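Side-chain contacts in glutathione S-transferase (Bombyx mori, PDB 3AY8), which probably transfers glutathione to electrophilic compounds, as glutathione transferases generally do, and works as a homodimer: residues A[5-10]-A[43-48]; A[108-113]-A[135-140]; A[162-167]-A[194-199]; A[71-76]-A[84-89]; A[171-176]-A[208-213]. All blocks are in the same frame, centred on the assembly; numbering follows the deposited sequence.

Contact 1 of 5, residues A[5-10]-A[43-48]; sequences KLYHFP and QESFLK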
# COMPACT_ATOMS: atom_id res chain seq x y z
N LYS A 5 -21.33 -10.03 0.62
CA LYS A 5 -21.27 -9.44 1.96
C LYS A 5 -19.96 -8.67 2.28
O LYS A 5 -18.86 -9.14 1.98
CB LYS A 5 -21.52 -10.52 3.02
CG LYS A 5 -21.62 -9.99 4.44
CD LYS A 5 -22.85 -10.53 5.17
CE LYS A 5 -22.65 -11.95 5.71
NZ LYS A 5 -23.70 -12.29 6.74
N LEU A 6 -20.11 -7.50 2.90
CA LEU A 6 -18.96 -6.73 3.40
C LEU A 6 -19.01 -6.63 4.92
O LEU A 6 -20.00 -6.16 5.48
CB LEU A 6 -18.93 -5.33 2.78
CG LEU A 6 -17.71 -4.46 3.14
CD1 LEU A 6 -16.46 -4.97 2.45
CD2 LEU A 6 -17.95 -3.01 2.79
N TYR A 7 -17.96 -7.11 5.58
CA TYR A 7 -17.79 -6.89 7.02
C TYR A 7 -17.09 -5.55 7.21
O TYR A 7 -15.95 -5.37 6.77
CB TYR A 7 -17.03 -8.04 7.67
CG TYR A 7 -17.80 -9.35 7.59
CD1 TYR A 7 -18.60 -9.78 8.67
CD2 TYR A 7 -17.77 -10.14 6.44
CE1 TYR A 7 -19.32 -10.97 8.60
CE2 TYR A 7 -18.49 -11.33 6.36
CZ TYR A 7 -19.27 -11.73 7.44
OH TYR A 7 -19.98 -12.90 7.37
N HIS A 8 -17.77 -4.63 7.89
CA HIS A 8 -17.48 -3.20 7.79
C HIS A 8 -17.47 -2.53 9.15
O HIS A 8 -18.35 -2.77 9.99
CB HIS A 8 -18.52 -2.54 6.86
CG HIS A 8 -18.37 -1.06 6.69
ND1 HIS A 8 -19.42 -0.18 6.84
CD2 HIS A 8 -17.29 -0.31 6.35
CE1 HIS A 8 -19.00 1.05 6.61
NE2 HIS A 8 -17.71 1.00 6.32
N PHE A 9 -16.49 -1.67 9.38
CA PHE A 9 -16.46 -0.82 10.57
C PHE A 9 -16.49 0.63 10.10
O PHE A 9 -15.47 1.13 9.62
CB PHE A 9 -15.19 -1.13 11.40
CG PHE A 9 -15.08 -0.34 12.70
CD1 PHE A 9 -16.21 -0.05 13.47
CD2 PHE A 9 -13.83 0.06 13.17
CE1 PHE A 9 -16.09 0.65 14.69
CE2 PHE A 9 -13.70 0.76 14.38
CZ PHE A 9 -14.84 1.05 15.14
N PRO A 10 -17.65 1.32 10.25
CA PRO A 10 -17.81 2.65 9.65
C PRO A 10 -16.75 3.66 10.07
O PRO A 10 -16.49 4.60 9.35
CB PRO A 10 -19.20 3.09 10.10
CG PRO A 10 -19.94 1.80 10.33
CD PRO A 10 -18.91 0.85 10.88
N GLN A 43 -19.10 -10.85 16.68
CA GLN A 43 -19.96 -11.98 16.31
C GLN A 43 -19.22 -13.16 15.69
O GLN A 43 -18.17 -12.99 15.06
CB GLN A 43 -21.09 -11.50 15.39
CG GLN A 43 -22.00 -10.45 16.03
CD GLN A 43 -23.32 -10.28 15.29
OE1 GLN A 43 -24.00 -11.26 14.97
NE2 GLN A 43 -23.69 -9.03 15.04
N GLU A 44 -19.78 -14.36 15.89
CA GLU A 44 -19.22 -15.63 15.41
C GLU A 44 -19.05 -15.66 13.89
O GLU A 44 -18.07 -16.21 13.38
CB GLU A 44 -20.09 -16.81 15.84
CG GLU A 44 -20.22 -17.01 17.35
CD GLU A 44 -19.12 -17.89 17.94
OE1 GLU A 44 -18.18 -18.29 17.21
OE2 GLU A 44 -19.20 -18.18 19.16
N SER A 45 -20.03 -15.08 13.18
CA SER A 45 -20.02 -15.02 11.71
C SER A 45 -18.77 -14.33 11.14
O SER A 45 -18.33 -14.65 10.04
CB SER A 45 -21.29 -14.34 11.19
OG SER A 45 -21.46 -13.05 11.75
N PHE A 46 -18.21 -13.39 11.91
CA PHE A 46 -16.99 -12.68 11.52
C PHE A 46 -15.71 -13.41 11.94
O PHE A 46 -14.82 -13.62 11.12
CB PHE A 46 -17.00 -11.25 12.10
CG PHE A 46 -15.72 -10.49 11.86
CD1 PHE A 46 -14.90 -10.13 12.93
CD2 PHE A 46 -15.33 -10.14 10.57
CE1 PHE A 46 -13.72 -9.42 12.71
CE2 PHE A 46 -14.14 -9.44 10.35
CZ PHE A 46 -13.34 -9.08 11.42
N LEU A 47 -15.64 -13.79 13.22
CA LEU A 47 -14.47 -14.47 13.80
C LEU A 47 -14.13 -15.79 13.10
O LEU A 47 -12.98 -16.24 13.13
CB LEU A 47 -14.67 -14.70 15.31
CG LEU A 47 -15.00 -13.51 16.23
CD1 LEU A 47 -15.62 -13.98 17.53
CD2 LEU A 47 -13.80 -12.62 16.50
N LYS A 48 -15.14 -16.38 12.46
CA LYS A 48 -15.02 -17.67 11.77
C LYS A 48 -14.14 -17.67 10.52
O LYS A 48 -13.25 -18.51 10.38
CB LYS A 48 -16.43 -18.18 11.41
CG LYS A 48 -16.47 -19.57 10.76
CD LYS A 48 -17.82 -19.84 10.09
CE LYS A 48 -18.90 -20.22 11.10
NZ LYS A 48 -20.14 -20.72 10.43
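Strand 5-8 and the start of helix 44-49 come nearest at Tyr7 and Phe46, whose CA atoms lie 7.4 Å apart. Tyr7 reaches across from the strand. Its CG lies anti to the carbonyl carbon (chi1 -65°), which sets the ring against Ser45 and Phe46. CD1 of Tyr7 sits 3.8 Å from CD2 of Phe46. The two side chains run past each other in opposite senses, with ring planes 38° apart and centroids 5.8 Å apart. Further out, Tyr7 OH passes 3.6 Å from Ser45 O. With an alanine in place of Tyr7, Phe46 would probably lose the ring beside it, and a gap would open between strand and helix. Phe46 also packs on Val55, and Tyr7 on Glu32 of the adjoining strand 30-33. Helix 44-49 is thus fastened by aromatic packing to a central strand of the thioredoxin-like N-terminal domain found in glutathione transferases.

Contact 2 of 5, residues A[108-113]-A[135-140]; sequences YVKIRA and NSTLSF
Lys110 NZ donates a hydrogen bond to Thr137 OG1 at 2.7 Å, and this pair carries the whole direct contact. The last two methylenes of the lysine also lie against this oxygen, with Lys110 CE 3.2 Å from Thr137 OG1. The two side chains meet at a slant. Lys110 is extended beyond CG, which carries its charge from one helix across to the other. On Thr137, OG1 lies anti to the carbonyl carbon (chi1 -72°), and this turns the hydroxyl to the lysine. The second shell is ionic. Asp133, two residues before Asn135 on the same helix, forms a salt bridge with Lys110 NZ. The ammonium thus has a charged and a neutral partner on the same helix, which probably steadies its position. Thr137 also packs on Phe102, Ser106 and Leu107. The contact joins helix 90-120 to helix 128-147, while Ile111 and Leu138 lean on helix 158-173 and Val109 meets Val109 of the second subunit.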
# COMPACT_ATOMS: atom_id res chain seq x y z
N TYR A 108 -2.67 6.95 3.93
CA TYR A 108 -3.36 6.46 5.11
C TYR A 108 -2.37 6.06 6.20
O TYR A 108 -2.69 6.16 7.39
CB TYR A 108 -4.36 5.32 4.82
CG TYR A 108 -5.23 5.10 6.06
CD1 TYR A 108 -6.18 6.06 6.43
CD2 TYR A 108 -5.03 4.00 6.90
CE1 TYR A 108 -6.95 5.90 7.57
CE2 TYR A 108 -5.80 3.83 8.08
CZ TYR A 108 -6.76 4.80 8.39
OH TYR A 108 -7.55 4.69 9.51
N VAL A 109 -1.19 5.61 5.79
CA VAL A 109 -0.10 5.29 6.70
C VAL A 109 0.25 6.48 7.61
O VAL A 109 0.46 6.31 8.81
CB VAL A 109 1.16 4.85 5.88
CG1 VAL A 109 2.45 5.00 6.70
CG2 VAL A 109 0.99 3.43 5.40
N LYS A 110 0.30 7.67 7.03
CA LYS A 110 0.69 8.88 7.77
C LYS A 110 -0.46 9.46 8.60
O LYS A 110 -0.23 10.07 9.64
CB LYS A 110 1.27 9.91 6.81
CG LYS A 110 2.66 9.52 6.30
CD LYS A 110 3.18 10.49 5.25
CE LYS A 110 4.39 9.88 4.50
NZ LYS A 110 5.07 10.97 3.75
N ILE A 111 -1.69 9.28 8.14
CA ILE A 111 -2.87 9.59 8.94
C ILE A 111 -2.90 8.67 10.17
O ILE A 111 -3.05 9.12 11.30
CB ILE A 111 -4.17 9.44 8.09
CG1 ILE A 111 -4.19 10.52 6.99
CG2 ILE A 111 -5.42 9.50 8.99
CD1 ILE A 111 -5.29 10.31 5.86
N ARG A 112 -2.70 7.39 9.93
CA ARG A 112 -2.67 6.41 11.00
C ARG A 112 -1.54 6.66 12.03
O ARG A 112 -1.76 6.51 13.23
CB ARG A 112 -2.53 5.03 10.40
CG ARG A 112 -3.09 3.95 11.26
CD ARG A 112 -2.74 2.58 10.67
NE ARG A 112 -3.47 1.53 11.38
CZ ARG A 112 -2.94 0.74 12.31
NH1 ARG A 112 -3.70 -0.18 12.89
NH2 ARG A 112 -1.66 0.85 12.66
N ALA A 113 -0.36 7.05 11.55
CA ALA A 113 0.78 7.39 12.42
C ALA A 113 0.42 8.48 13.43
O ALA A 113 0.90 8.48 14.56
CB ALA A 113 1.99 7.80 11.60
N ASN A 135 1.83 16.33 5.66
CA ASN A 135 1.74 17.48 4.77
C ASN A 135 2.56 17.33 3.48
O ASN A 135 2.13 17.76 2.42
CB ASN A 135 2.07 18.78 5.52
CG ASN A 135 0.86 19.33 6.29
OD1 ASN A 135 1.00 20.06 7.29
ND2 ASN A 135 -0.33 19.00 5.83
N SER A 136 3.72 16.66 3.57
CA SER A 136 4.50 16.35 2.38
C SER A 136 3.75 15.40 1.41
O SER A 136 3.81 15.56 0.17
CB SER A 136 5.85 15.73 2.79
OG SER A 136 6.47 15.13 1.67
N THR A 137 3.03 14.44 1.98
CA THR A 137 2.20 13.53 1.19
C THR A 137 0.98 14.26 0.64
O THR A 137 0.61 14.06 -0.52
CB THR A 137 1.82 12.27 2.00
OG1 THR A 137 3.00 11.46 2.11
CG2 THR A 137 0.72 11.44 1.29
N LEU A 138 0.39 15.15 1.44
CA LEU A 138 -0.71 15.98 0.91
C LEU A 138 -0.28 16.85 -0.27
O LEU A 138 -1.06 17.07 -1.21
CB LEU A 138 -1.33 16.85 2.01
CG LEU A 138 -2.01 16.10 3.17
CD1 LEU A 138 -2.73 17.07 4.10
CD2 LEU A 138 -2.96 15.01 2.64
N SER A 139 0.95 17.35 -0.22
CA SER A 139 1.46 18.20 -1.29
C SER A 139 1.52 17.45 -2.62
O SER A 139 1.20 18.00 -3.66
CB SER A 139 2.83 18.77 -0.91
OG SER A 139 3.31 19.58 -1.97
N PHE A 140 1.94 16.19 -2.56
CA PHE A 140 1.97 15.29 -3.71
C PHE A 140 0.57 15.06 -4.26
O PHE A 140 0.35 15.14 -5.46
CB PHE A 140 2.58 13.95 -3.31
CG PHE A 140 3.96 13.74 -3.82
CD1 PHE A 140 4.18 12.87 -4.89
CD2 PHE A 140 5.05 14.38 -3.24
CE1 PHE A 140 5.47 12.65 -5.37
CE2 PHE A 140 6.35 14.17 -3.72
CZ PHE A 140 6.56 13.30 -4.78

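Contact 3 of 5, residues A[162-167]-A[194-199]; sequences SIYASM and PGAPEN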
# COMPACT_ATOMS: atom_id res chain seq x y z
N SER A 162 -11.04 5.46 -2.53
CA SER A 162 -10.07 5.12 -1.47
C SER A 162 -9.42 6.36 -0.86
O SER A 162 -9.35 6.50 0.37
CB SER A 162 -8.99 4.17 -2.02
OG SER A 162 -9.54 2.86 -2.22
N ILE A 163 -8.93 7.26 -1.72
CA ILE A 163 -8.26 8.47 -1.25
C ILE A 163 -9.25 9.42 -0.56
O ILE A 163 -8.91 10.06 0.43
CB ILE A 163 -7.45 9.14 -2.40
CG1 ILE A 163 -6.32 8.18 -2.85
CG2 ILE A 163 -6.84 10.46 -1.96
CD1 ILE A 163 -5.46 8.69 -4.05
N TYR A 164 -10.49 9.46 -1.04
CA TYR A 164 -11.55 10.20 -0.34
C TYR A 164 -11.80 9.63 1.08
O TYR A 164 -11.92 10.39 2.05
CB TYR A 164 -12.82 10.26 -1.19
CG TYR A 164 -14.04 10.84 -0.51
CD1 TYR A 164 -13.95 12.02 0.25
CD2 TYR A 164 -15.29 10.23 -0.65
CE1 TYR A 164 -15.06 12.56 0.88
CE2 TYR A 164 -16.42 10.77 -0.03
CZ TYR A 164 -16.29 11.94 0.74
OH TYR A 164 -17.39 12.49 1.35
N ALA A 165 -11.85 8.30 1.21
CA ALA A 165 -12.03 7.68 2.53
C ALA A 165 -10.90 8.08 3.48
O ALA A 165 -11.14 8.39 4.67
CB ALA A 165 -12.13 6.16 2.41
N SER A 166 -9.68 8.09 2.97
CA SER A 166 -8.52 8.52 3.75
C SER A 166 -8.60 10.01 4.13
O SER A 166 -8.52 10.36 5.33
CB SER A 166 -7.23 8.23 2.98
OG SER A 166 -6.99 6.83 2.88
N MET A 167 -8.74 10.87 3.12
CA MET A 167 -8.77 12.33 3.32
C MET A 167 -9.92 12.78 4.23
O MET A 167 -9.74 13.66 5.06
CB MET A 167 -8.87 13.06 1.97
CG MET A 167 -7.57 13.14 1.21
SD MET A 167 -6.21 13.81 2.18
CE MET A 167 -6.84 15.42 2.74
N PRO A 194 -21.31 8.46 -5.13
CA PRO A 194 -22.31 7.63 -4.46
C PRO A 194 -21.82 7.22 -3.06
O PRO A 194 -20.66 6.85 -2.88
CB PRO A 194 -22.42 6.40 -5.38
CG PRO A 194 -21.99 6.91 -6.75
CD PRO A 194 -20.93 7.93 -6.46
N GLY A 195 -22.70 7.34 -2.07
CA GLY A 195 -22.38 6.96 -0.70
C GLY A 195 -21.46 7.90 0.06
O GLY A 195 -20.95 7.53 1.12
N ALA A 196 -21.31 9.11 -0.43
CA ALA A 196 -20.50 10.08 0.25
C ALA A 196 -20.97 10.46 1.66
O ALA A 196 -20.16 10.52 2.51
CB ALA A 196 -20.33 11.25 -0.56
N PRO A 197 -22.27 10.67 1.90
CA PRO A 197 -22.77 10.97 3.24
C PRO A 197 -22.54 9.87 4.21
O PRO A 197 -22.23 10.12 5.32
CB PRO A 197 -24.28 11.14 3.06
CG PRO A 197 -24.43 11.54 1.76
CD PRO A 197 -23.28 11.00 0.91
N GLU A 198 -22.71 8.65 3.74
CA GLU A 198 -22.48 7.49 4.52
C GLU A 198 -21.01 7.49 4.92
O GLU A 198 -20.68 7.23 6.04
CB GLU A 198 -22.88 6.25 3.73
CG GLU A 198 -22.61 4.91 4.31
CD GLU A 198 -23.05 3.76 3.40
OE1 GLU A 198 -22.72 3.75 2.24
OE2 GLU A 198 -23.74 2.88 3.87
N ASN A 199 -20.14 7.83 3.99
CA ASN A 199 -18.72 7.96 4.34
C ASN A 199 -18.46 9.08 5.34
O ASN A 199 -17.73 8.90 6.32
CB ASN A 199 -17.87 8.18 3.10
CG ASN A 199 -16.44 8.52 3.46
OD1 ASN A 199 -15.69 7.67 3.92
ND2 ASN A 199 -16.08 9.78 3.33
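Tyr164 reaches from helix 158-173 to the first turn of helix 196-213, and Asn199 lies over one face of its ring. CG of Tyr164 is anti to the backbone N (chi1 173°), and the ring extends from CB toward the second helix. Along the ring, CD2 comes within 4.1 Å of Asn199 ND2. At CE2 the distance to Asn199 ND2 falls to 3.5 Å, and this carbon also touches Ala196 CB at 4.0 Å. CZ is the ring atom closest to the amide, 3.4 Å from Asn199 ND2. The amide nitrogen stands above the ring plane, off its centre on the side of CZ and CE2, with ring and amide planes 54° apart. At the tip, Tyr164 OH has Ala196 CB at 3.7 Å, and its hydrogen-bond partner is Glu200. The other end of the amide, Asn199 OD1, lies 3.9 Å from Ala165 CA and accepts a hydrogen bond from Arg16. Asn199 ND2 also bonds to Ser168, so both ends of this buried amide are held. Around the contact, helix 13-25 covers Tyr164 and Asn199 through Leu20, and helix 181-190 packs on Tyr164 through Ile187 and Cys190.

Contact 4 of 5, residues A[71-76]-A[84-89]; sequences IACYLA and QWYPKD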
# COMPACT_ATOMS: atom_id res chain seq x y z
N ILE A 71 -10.19 -5.39 -2.52
CA ILE A 71 -11.65 -5.47 -2.61
C ILE A 71 -12.19 -4.54 -3.70
O ILE A 71 -12.95 -4.98 -4.57
CB ILE A 71 -12.31 -5.18 -1.23
CG1 ILE A 71 -12.01 -6.32 -0.27
CG2 ILE A 71 -13.82 -4.94 -1.37
CD1 ILE A 71 -12.08 -5.92 1.22
N ALA A 72 -11.78 -3.27 -3.66
CA ALA A 72 -12.21 -2.29 -4.65
C ALA A 72 -11.93 -2.73 -6.10
O ALA A 72 -12.81 -2.62 -6.97
CB ALA A 72 -11.58 -0.93 -4.37
N CYS A 73 -10.72 -3.22 -6.36
CA CYS A 73 -10.34 -3.68 -7.70
C CYS A 73 -11.11 -4.95 -8.10
O CYS A 73 -11.48 -5.12 -9.25
CB CYS A 73 -8.83 -3.95 -7.77
SG CYS A 73 -7.80 -2.48 -7.54
N TYR A 74 -11.31 -5.84 -7.14
CA TYR A 74 -12.03 -7.09 -7.38
C TYR A 74 -13.50 -6.81 -7.72
O TYR A 74 -14.03 -7.34 -8.71
CB TYR A 74 -11.93 -8.00 -6.16
CG TYR A 74 -12.82 -9.21 -6.26
CD1 TYR A 74 -12.49 -10.28 -7.10
CD2 TYR A 74 -14.01 -9.28 -5.55
CE1 TYR A 74 -13.31 -11.38 -7.21
CE2 TYR A 74 -14.85 -10.39 -5.65
CZ TYR A 74 -14.49 -11.43 -6.49
OH TYR A 74 -15.30 -12.54 -6.60
N LEU A 75 -14.15 -5.99 -6.89
CA LEU A 75 -15.52 -5.55 -7.15
C LEU A 75 -15.69 -4.83 -8.49
O LEU A 75 -16.66 -5.09 -9.22
CB LEU A 75 -16.03 -4.65 -6.01
CG LEU A 75 -16.20 -5.28 -4.63
CD1 LEU A 75 -16.72 -4.25 -3.63
CD2 LEU A 75 -17.17 -6.46 -4.70
N ALA A 76 -14.76 -3.93 -8.81
CA ALA A 76 -14.84 -3.19 -10.06
C ALA A 76 -14.77 -4.11 -11.29
O ALA A 76 -15.59 -3.98 -12.21
CB ALA A 76 -13.79 -2.11 -10.13
N GLN A 84 -15.28 2.73 -16.61
CA GLN A 84 -14.94 4.02 -15.99
C GLN A 84 -14.17 3.90 -14.68
O GLN A 84 -13.14 4.54 -14.49
CB GLN A 84 -16.20 4.87 -15.74
CG GLN A 84 -15.90 6.33 -15.46
CD GLN A 84 -16.85 6.98 -14.45
OE1 GLN A 84 -16.42 7.45 -13.40
NE2 GLN A 84 -18.15 7.00 -14.78
N TRP A 85 -14.69 3.08 -13.77
CA TRP A 85 -14.23 3.06 -12.37
C TRP A 85 -12.86 2.41 -12.18
O TRP A 85 -12.13 2.77 -11.27
CB TRP A 85 -15.29 2.46 -11.45
CG TRP A 85 -16.51 3.35 -11.33
CD1 TRP A 85 -17.70 3.21 -12.00
CD2 TRP A 85 -16.66 4.52 -10.51
NE1 TRP A 85 -18.57 4.20 -11.65
CE2 TRP A 85 -17.96 5.02 -10.73
CE3 TRP A 85 -15.81 5.19 -9.61
CZ2 TRP A 85 -18.44 6.17 -10.08
CZ3 TRP A 85 -16.30 6.33 -8.96
CH2 TRP A 85 -17.60 6.81 -9.20
N TYR A 86 -12.51 1.47 -13.06
CA TYR A 86 -11.21 0.80 -13.03
C TYR A 86 -10.88 0.40 -14.47
O TYR A 86 -11.15 -0.73 -14.86
CB TYR A 86 -11.28 -0.42 -12.11
CG TYR A 86 -9.94 -1.05 -11.75
CD1 TYR A 86 -8.83 -0.27 -11.44
CD2 TYR A 86 -9.81 -2.43 -11.67
CE1 TYR A 86 -7.61 -0.85 -11.09
CE2 TYR A 86 -8.60 -3.03 -11.32
CZ TYR A 86 -7.51 -2.22 -11.03
OH TYR A 86 -6.31 -2.80 -10.67
N PRO A 87 -10.30 1.33 -15.25
CA PRO A 87 -10.13 1.07 -16.70
C PRO A 87 -9.28 -0.16 -17.02
O PRO A 87 -8.29 -0.42 -16.33
CB PRO A 87 -9.48 2.34 -17.22
CG PRO A 87 -9.92 3.41 -16.26
CD PRO A 87 -9.94 2.71 -14.90
N LYS A 88 -9.69 -0.89 -18.05
CA LYS A 88 -8.99 -2.10 -18.44
C LYS A 88 -7.70 -1.81 -19.21
O LYS A 88 -6.78 -2.61 -19.16
CB LYS A 88 -9.91 -3.04 -19.23
CG LYS A 88 -11.16 -3.43 -18.44
CD LYS A 88 -11.83 -4.69 -18.98
CE LYS A 88 -11.74 -5.83 -17.98
NZ LYS A 88 -12.72 -5.61 -16.87
N ASP A 89 -7.64 -0.66 -19.90
CA ASP A 89 -6.38 -0.22 -20.55
C ASP A 89 -5.24 -0.28 -19.52
O ASP A 89 -5.39 0.25 -18.41
CB ASP A 89 -6.54 1.20 -21.13
CG ASP A 89 -5.21 1.78 -21.67
OD1 ASP A 89 -4.89 1.55 -22.85
OD2 ASP A 89 -4.51 2.49 -20.92
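Tyr86 packs its ring on Cys73 and its CB on Ala76, and these three buried residues form the tight part of the contact. Ala76 CB meets Tyr86 CB at 3.6 Å. One turn earlier on the helix, Cys73 SG lies 3.5 Å from Tyr86 CZ. The sulfur is 4.0 Å from the ring centroid and 32° off the ring normal, an oblique sulfur-aromatic contact. Tyr86 CG is anti to its own backbone N (chi1 -167°), which carries the ring past Ala76 to the cysteine. The looser side is at Lys88, an exposed residue whose ammonium makes a long, weak ion pair with Asp77. Tyr86 OH is hydrogen-bonded to Asn97, and Arg93 forms a cation-pi contact with the ring. A leucine in place of Tyr86 would probably leave Asn97 without this partner and Arg93 without its aromatic surface. Tyr86 thus joins methyl and sulfur packing, by its CB and ring, on helix 68-79 to polar and cationic ties with helix 90-120.

Contact 5 of 5, residues A[171-176]-A[208-213]; sequences LAVGWD and DAVKKN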
# COMPACT_ATOMS: atom_id res chain seq x y z
N LEU A 171 -9.48 15.05 7.64
CA LEU A 171 -10.24 16.29 7.61
C LEU A 171 -11.26 16.36 8.76
O LEU A 171 -11.51 17.44 9.29
CB LEU A 171 -10.93 16.52 6.25
CG LEU A 171 -10.01 16.86 5.06
CD1 LEU A 171 -10.79 16.93 3.74
CD2 LEU A 171 -9.22 18.16 5.30
N ALA A 172 -11.83 15.22 9.15
CA ALA A 172 -12.78 15.18 10.28
C ALA A 172 -12.09 15.34 11.63
O ALA A 172 -12.70 15.81 12.59
CB ALA A 172 -13.62 13.92 10.25
N VAL A 173 -10.82 14.93 11.70
CA VAL A 173 -9.97 15.22 12.86
C VAL A 173 -9.72 16.74 12.93
O VAL A 173 -9.67 17.32 14.00
CB VAL A 173 -8.62 14.44 12.82
CG1 VAL A 173 -7.72 14.84 14.00
CG2 VAL A 173 -8.86 12.93 12.87
N GLY A 174 -9.61 17.37 11.76
CA GLY A 174 -9.26 18.78 11.68
C GLY A 174 -7.86 18.89 11.12
O GLY A 174 -6.87 18.65 11.82
N TRP A 175 -7.77 19.22 9.85
CA TRP A 175 -6.48 19.44 9.21
C TRP A 175 -6.62 20.69 8.36
O TRP A 175 -7.65 20.89 7.71
CB TRP A 175 -6.07 18.24 8.36
CG TRP A 175 -4.58 18.14 8.22
CD1 TRP A 175 -3.83 18.57 7.17
CD2 TRP A 175 -3.66 17.59 9.18
NE1 TRP A 175 -2.49 18.32 7.40
CE2 TRP A 175 -2.36 17.72 8.63
CE3 TRP A 175 -3.81 17.00 10.44
CZ2 TRP A 175 -1.21 17.27 9.31
CZ3 TRP A 175 -2.67 16.56 11.12
CH2 TRP A 175 -1.39 16.69 10.54
N ASP A 176 -5.58 21.52 8.39
CA ASP A 176 -5.50 22.74 7.59
C ASP A 176 -4.91 22.37 6.23
O ASP A 176 -3.73 22.06 6.12
CB ASP A 176 -4.62 23.78 8.35
CG ASP A 176 -4.26 25.02 7.51
OD1 ASP A 176 -4.92 25.27 6.47
OD2 ASP A 176 -3.30 25.74 7.91
N ASP A 208 -14.30 12.52 15.72
CA ASP A 208 -14.70 12.80 17.11
C ASP A 208 -13.88 12.00 18.12
O ASP A 208 -13.44 12.55 19.13
CB ASP A 208 -16.20 12.54 17.31
CG ASP A 208 -17.09 13.56 16.57
OD1 ASP A 208 -16.57 14.54 16.00
OD2 ASP A 208 -18.32 13.36 16.56
N ALA A 209 -13.67 10.72 17.85
CA ALA A 209 -12.90 9.87 18.76
C ALA A 209 -11.43 10.33 18.89
O ALA A 209 -10.85 10.26 19.98
CB ALA A 209 -12.99 8.41 18.34
N VAL A 210 -10.85 10.80 17.79
CA VAL A 210 -9.49 11.37 17.85
C VAL A 210 -9.44 12.69 18.66
O VAL A 210 -8.62 12.83 19.57
CB VAL A 210 -8.85 11.54 16.43
CG1 VAL A 210 -7.42 12.07 16.55
CG2 VAL A 210 -8.87 10.20 15.66
N LYS A 211 -10.32 13.63 18.30
CA LYS A 211 -10.37 14.94 18.95
C LYS A 211 -10.52 14.77 20.45
O LYS A 211 -9.84 15.44 21.23
CB LYS A 211 -11.55 15.76 18.42
CG LYS A 211 -11.35 16.34 17.04
CD LYS A 211 -12.70 16.73 16.47
CE LYS A 211 -12.55 17.72 15.35
NZ LYS A 211 -13.73 17.72 14.46
N LYS A 212 -11.40 13.85 20.84
CA LYS A 212 -11.75 13.61 22.23
C LYS A 212 -10.48 13.40 23.07
O LYS A 212 -10.43 13.82 24.22
CB LYS A 212 -12.69 12.40 22.35
CG LYS A 212 -13.25 12.18 23.76
CD LYS A 212 -14.35 11.13 23.79
CE LYS A 212 -14.83 10.91 25.23
NZ LYS A 212 -16.15 10.22 25.30
N ASN A 213 -9.46 12.78 22.48
CA ASN A 213 -8.21 12.52 23.20
C ASN A 213 -7.11 13.56 23.06
O ASN A 213 -6.07 13.47 23.73
CB ASN A 213 -7.68 11.13 22.87
CG ASN A 213 -8.49 10.04 23.51
OD1 ASN A 213 -9.35 10.30 24.35
ND2 ASN A 213 -8.23 8.79 23.12
O HOH W 1 -15.30 15.36 13.10
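Val173 and Val210 cross at about a right angle, and each uses both of its methyl branches. CG1 of Val173 meets CG1 of Val210 at 3.8 Å. CG2 of Val173 lies against CB of Val210, also at 3.8 Å. Val210 packs as well on Ile118 and Leu119 of helix 90-120, so the valine pair belongs to the interior of the all-helical C-terminal domain of the glutathione transferase fold. Beside it, helix 158-173 comes to its end, and Gly174 leaves the helical path with positive phi. Lys211, an exposed residue, lies across this helix end. In one of its two modelled positions its chain is extended beyond CG and runs past the last carbonyls of the helix. There Lys211 CE is 3.2 Å from Val173 O, and Lys211 NZ donates a hydrogen bond to Ala172 O at 2.9 Å, a bond that rests on this position alone. The C=O...N angle of 160° places the ammonium almost straight off the end of that carbonyl. A positive charge here would probably be favoured by the C-terminal end of the helix dipole. A water donates to Ala172 O at 2.7 Å and to Asp208 OD1 at 3.3 Å.

In the fold
From the N terminus, contact 1 closes the first loop, bringing helix 44-49 back to strand 5-8 within the thioredoxin-like domain. Contact 4 follows with a short loop after helix 68-79, where the chain passes on toward helix 90-120. Contact 2 then ties helix 90-120 to helix 128-147. Contacts 3 and 5 come last and cross along the chain: both join helix 158-173 to helix 196-213, at places whose centres are about 16 Å apart. Contact 2 touches both, through Ile111 on Ser166 and Leu138 on Trp175. Contacts 1 and 4 touch none of the others, and contacts 4 and 5 lie on opposite sides of the chain's centre.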